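Local atomic coordinates of glycosyl hydrolases family 31 family protein (Aspergillus niger, PDB entry 6DRU), a protein that releases alpha-xylose from the non-reducing terminal glucose of xyloglucan oligosaccharides, as a family 31 glycoside hydrolase. Residues 11-20 with 30-38. Sequence-based numbering, arbitrary orientation.
Sequences RIQHGFETIL and RVRAWPFRP
F16 and F36 lay their rings against each other where strands 17-20 and 30-35 meet at one end of their pairing, and the backbones carry the contact from there. T18 with W34 and L20 with R32 form hydrogen-bonded antiparallel pairs, each joined by two N-H...O bonds, four in all. A fifth bond, F36 N to F16 O at 2.9 Å, continues the pattern just past the strands.

Aromatic packing makes up much of the rest. The two phenylalanine rings form an offset stack, centroids 4.4 Å apart and planes 8° from parallel, with F16 CB over the centre of the F36 ring and P35 CB at the edge of the F16 ring. W34 CG is set between backbone N and carbonyl carbon (chi1 61°), which turns a face of the indole to T18; T18 CB lies over it in a CH-pi contact with the five-membered ring, and T18 CG2 approaches W34 CZ2 at 3.6 Å. R11 brings NH1 to the indole edge. On the face of the sheet opposite T18 and W34, I19 CG1 meets A33 CB and I19 CG2 meets V31 CG1, both at 4.0 Å.

Among the polar groups, R32 NE donates to a water that also lies within hydrogen-bonding distance of L20 O, while R32 NH2 binds Q22 OE1. F16 also meets F420 of a third subunit edge-to-face, and F36 packs on Y427 of a second, placing this end near subunit interfaces. Flanked by strands 10-14 and 216-222 in a mixed sheet, strands 17-23 and 28-35 form an antiparallel beta hairpin.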
loop_
_atom_site.group_PDB
_atom_site.type_symbol
_atom_site.label_atom_id
_atom_site.label_comp_id
_atom_site.label_asym_id
_atom_site.label_seq_id
_atom_site.Cartn_x
_atom_site.Cartn_y
_atom_site.Cartn_z
ATOM N N ARG A 11 25.606 -6.459 -20.563
ATOM C CA ARG A 11 24.340 -5.825 -20.226
ATOM C C ARG A 11 23.240 -6.482 -21.044
ATOM O O ARG A 11 23.237 -6.386 -22.277
ATOM C CB ARG A 11 24.386 -4.319 -20.488
ATOM C CG ARG A 11 23.017 -3.665 -20.468
ATOM C CD ARG A 11 23.065 -2.215 -20.915
ATOM N NE ARG A 11 21.775 -1.558 -20.726
ATOM C CZ ARG A 11 21.555 -0.569 -19.866
ATOM N NH1 ARG A 11 22.545 -0.105 -19.114
ATOM N NH2 ARG A 11 20.344 -0.036 -19.762
ATOM N N ILE A 12 22.309 -7.138 -20.359
ATOM C CA ILE A 12 21.236 -7.890 -20.997
ATOM C C ILE A 12 19.947 -7.093 -20.879
ATOM O O ILE A 12 19.603 -6.608 -19.794
ATOM C CB ILE A 12 21.077 -9.283 -20.364
ATOM C CG1 ILE A 12 22.385 -10.068 -20.457
ATOM C CG2 ILE A 12 19.947 -10.049 -21.033
ATOM C CD1 ILE A 12 22.351 -11.387 -19.726
ATOM N N GLN A 13 19.235 -6.951 -21.994
ATOM C CA GLN A 13 17.918 -6.322 -22.013
ATOM C C GLN A 13 16.884 -7.434 -22.155
ATOM O O GLN A 13 16.602 -7.899 -23.262
ATOM C CB GLN A 13 17.815 -5.305 -23.144
ATOM C CG GLN A 13 16.577 -4.426 -23.074
ATOM C CD GLN A 13 16.529 -3.594 -21.807
ATOM O OE1 GLN A 13 17.501 -2.923 -21.454
ATOM N NE2 GLN A 13 15.399 -3.639 -21.112
ATOM N N HIS A 14 16.318 -7.859 -21.030
ATOM C CA HIS A 14 15.367 -8.966 -20.982
ATOM C C HIS A 14 13.986 -8.378 -20.706
ATOM O O HIS A 14 13.560 -8.270 -19.557
ATOM C CB HIS A 14 15.773 -9.975 -19.913
ATOM C CG HIS A 14 14.838 -11.136 -19.791
ATOM N ND1 HIS A 14 14.344 -11.567 -18.579
ATOM C CD2 HIS A 14 14.311 -11.961 -20.727
ATOM C CE1 HIS A 14 13.552 -12.605 -18.774
ATOM N NE2 HIS A 14 13.515 -12.866 -20.069
ATOM N N GLY A 15 13.283 -8.015 -21.773
ATOM C CA GLY A 15 12.028 -7.304 -21.590
ATOM C C GLY A 15 12.289 -5.956 -20.947
ATOM O O GLY A 15 13.170 -5.200 -21.371
ATOM N N PHE A 16 11.528 -5.646 -19.897
ATOM C CA PHE A 16 11.692 -4.372 -19.211
ATOM C C PHE A 16 12.790 -4.388 -18.156
ATOM O O PHE A 16 13.109 -3.326 -17.610
ATOM C CB PHE A 16 10.370 -3.939 -18.568
ATOM C CG PHE A 16 9.779 -4.958 -17.633
ATOM C CD1 PHE A 16 10.234 -5.074 -16.331
ATOM C CD2 PHE A 16 8.751 -5.785 -18.052
ATOM C CE1 PHE A 16 9.685 -6.004 -15.473
ATOM C CE2 PHE A 16 8.198 -6.715 -17.196
ATOM C CZ PHE A 16 8.665 -6.824 -15.906
ATOM N N GLU A 17 13.373 -5.543 -17.850
ATOM C CA GLU A 17 14.415 -5.630 -16.837
ATOM C C GLU A 17 15.790 -5.655 -17.493
ATOM O O GLU A 17 15.985 -6.280 -18.539
ATOM C CB GLU A 17 14.227 -6.865 -15.946
ATOM C CG GLU A 17 14.500 -8.201 -16.614
ATOM C CD GLU A 17 14.751 -9.317 -15.615
ATOM O OE1 GLU A 17 15.148 -9.017 -14.468
ATOM O OE2 GLU A 17 14.549 -10.495 -15.980
ATOM N N THR A 18 16.734 -4.946 -16.880
ATOM C CA THR A 18 18.112 -4.878 -17.347
ATOM C C THR A 18 19.013 -5.575 -16.337
ATOM O O THR A 18 18.922 -5.304 -15.136
ATOM C CB THR A 18 18.555 -3.426 -17.535
ATOM O OG1 THR A 18 17.652 -2.760 -18.428
ATOM C CG2 THR A 18 19.961 -3.367 -18.111
ATOM N N ILE A 19 19.882 -6.458 -16.821
ATOM C CA ILE A 19 20.822 -7.188 -15.976
ATOM C C ILE A 19 22.233 -6.836 -16.424
ATOM O O ILE A 19 22.589 -7.039 -17.591
ATOM C CB ILE A 19 20.601 -8.709 -16.031
ATOM C CG1 ILE A 19 19.160 -9.073 -15.663
ATOM C CG2 ILE A 19 21.578 -9.414 -15.105
ATOM C CD1 ILE A 19 18.255 -9.280 -16.858
ATOM N N LEU A 20 23.033 -6.309 -15.499
ATOM C CA LEU A 20 24.409 -5.908 -15.771
ATOM C C LEU A 20 25.344 -6.805 -14.967
ATOM O O LEU A 20 25.423 -6.686 -13.740
ATOM C CB LEU A 20 24.625 -4.436 -15.426
ATOM C CG LEU A 20 26.057 -3.911 -15.538
ATOM C CD1 LEU A 20 26.545 -3.996 -16.973
ATOM C CD2 LEU A 20 26.151 -2.484 -15.019
ATOM N N ARG A 30 29.944 -9.501 -10.432
ATOM C CA ARG A 30 28.956 -8.636 -9.802
ATOM C C ARG A 30 27.739 -8.529 -10.708
ATOM O O ARG A 30 27.870 -8.211 -11.895
ATOM C CB ARG A 30 29.530 -7.246 -9.523
ATOM C CG ARG A 30 28.556 -6.331 -8.805
ATOM C CD ARG A 30 29.100 -4.922 -8.668
ATOM N NE ARG A 30 28.298 -4.134 -7.739
ATOM C CZ ARG A 30 28.439 -2.826 -7.554
ATOM N NH1 ARG A 30 29.351 -2.151 -8.240
ATOM N NH2 ARG A 30 27.663 -2.192 -6.684
ATOM N N VAL A 31 26.559 -8.794 -10.152
ATOM C CA VAL A 31 25.312 -8.809 -10.907
ATOM C C VAL A 31 24.385 -7.746 -10.340
ATOM O O VAL A 31 24.174 -7.681 -9.123
ATOM C CB VAL A 31 24.643 -10.195 -10.869
ATOM C CG1 VAL A 31 23.294 -10.154 -11.566
ATOM C CG2 VAL A 31 25.541 -11.231 -11.516
ATOM N N ARG A 32 23.839 -6.911 -11.222
ATOM C CA ARG A 32 22.853 -5.903 -10.859
ATOM C C ARG A 32 21.688 -5.966 -11.836
ATOM O O ARG A 32 21.890 -6.120 -13.044
ATOM C CB ARG A 32 23.469 -4.497 -10.842
ATOM C CG ARG A 32 24.215 -4.187 -9.554
ATOM C CD ARG A 32 24.863 -2.814 -9.577
ATOM N NE ARG A 32 26.002 -2.761 -10.487
ATOM C CZ ARG A 32 26.825 -1.722 -10.591
ATOM N NH1 ARG A 32 26.640 -0.647 -9.838
ATOM N NH2 ARG A 32 27.837 -1.760 -11.447
ATOM N N ALA A 33 20.472 -5.853 -11.307
ATOM C CA ALA A 33 19.265 -5.961 -12.112
ATOM C C ALA A 33 18.224 -4.970 -11.615
ATOM O O ALA A 33 18.114 -4.727 -10.410
ATOM C CB ALA A 33 18.694 -7.386 -12.074
ATOM N N TRP A 34 17.458 -4.403 -12.552
ATOM C CA TRP A 34 16.420 -3.438 -12.219
ATOM C C TRP A 34 15.329 -3.449 -13.279
ATOM O O TRP A 34 15.637 -3.585 -14.472
ATOM C CB TRP A 34 16.992 -2.022 -12.085
ATOM C CG TRP A 34 17.622 -1.483 -13.341
ATOM C CD1 TRP A 34 17.000 -0.793 -14.340
ATOM C CD2 TRP A 34 19.001 -1.578 -13.719
ATOM N NE1 TRP A 34 17.903 -0.458 -15.320
ATOM C CE2 TRP A 34 19.139 -0.928 -14.962
ATOM C CE3 TRP A 34 20.132 -2.152 -13.130
ATOM C CZ2 TRP A 34 20.361 -0.835 -15.625
ATOM C CZ3 TRP A 34 21.345 -2.059 -13.791
ATOM C CH2 TRP A 34 21.448 -1.405 -15.025
ATOM N N PRO A 35 14.057 -3.329 -12.882
ATOM C CA PRO A 35 12.978 -3.215 -13.872
ATOM C C PRO A 35 12.586 -1.774 -14.181
ATOM O O PRO A 35 12.415 -0.956 -13.270
ATOM C CB PRO A 35 11.825 -3.974 -13.208
ATOM C CG PRO A 35 12.045 -3.751 -11.743
ATOM C CD PRO A 35 13.538 -3.604 -11.530
ATOM N N PHE A 36 12.453 -1.465 -15.474
ATOM C CA PHE A 36 11.952 -0.186 -15.977
ATOM C C PHE A 36 12.870 0.999 -15.684
ATOM O O PHE A 36 13.466 1.559 -16.610
ATOM C CB PHE A 36 10.549 0.097 -15.431
ATOM C CG PHE A 36 9.477 -0.770 -16.035
ATOM C CD1 PHE A 36 8.976 -0.492 -17.297
ATOM C CD2 PHE A 36 8.965 -1.856 -15.340
ATOM C CE1 PHE A 36 7.990 -1.282 -17.859
ATOM C CE2 PHE A 36 7.975 -2.650 -15.896
ATOM C CZ PHE A 36 7.488 -2.362 -17.158
ATOM N N ARG A 37 12.999 1.398 -14.409
ATOM C CA ARG A 37 13.717 2.648 -14.160
ATOM C C ARG A 37 15.174 2.377 -13.831
ATOM O O ARG A 37 15.466 1.496 -13.007
ATOM C CB ARG A 37 13.081 3.445 -13.018
ATOM C CG ARG A 37 11.571 3.631 -13.093
ATOM C CD ARG A 37 10.805 2.425 -12.577
ATOM N NE ARG A 37 9.383 2.527 -12.879
ATOM C CZ ARG A 37 8.511 1.544 -12.692
ATOM N NH1 ARG A 37 8.918 0.381 -12.203
ATOM N NH2 ARG A 37 7.233 1.728 -12.991
ATOM N N PRO A 38 16.095 3.125 -14.431
ATOM C CA PRO A 38 17.525 2.904 -14.188
ATOM C C PRO A 38 17.900 3.275 -12.764
ATOM O O PRO A 38 17.152 3.996 -12.084
ATOM C CB PRO A 38 18.204 3.836 -15.205
ATOM C CG PRO A 38 17.149 4.133 -16.223
ATOM C CD PRO A 38 15.865 4.146 -15.463
HETATM O O HOH W 1 26.966 -5.102 -11.494
#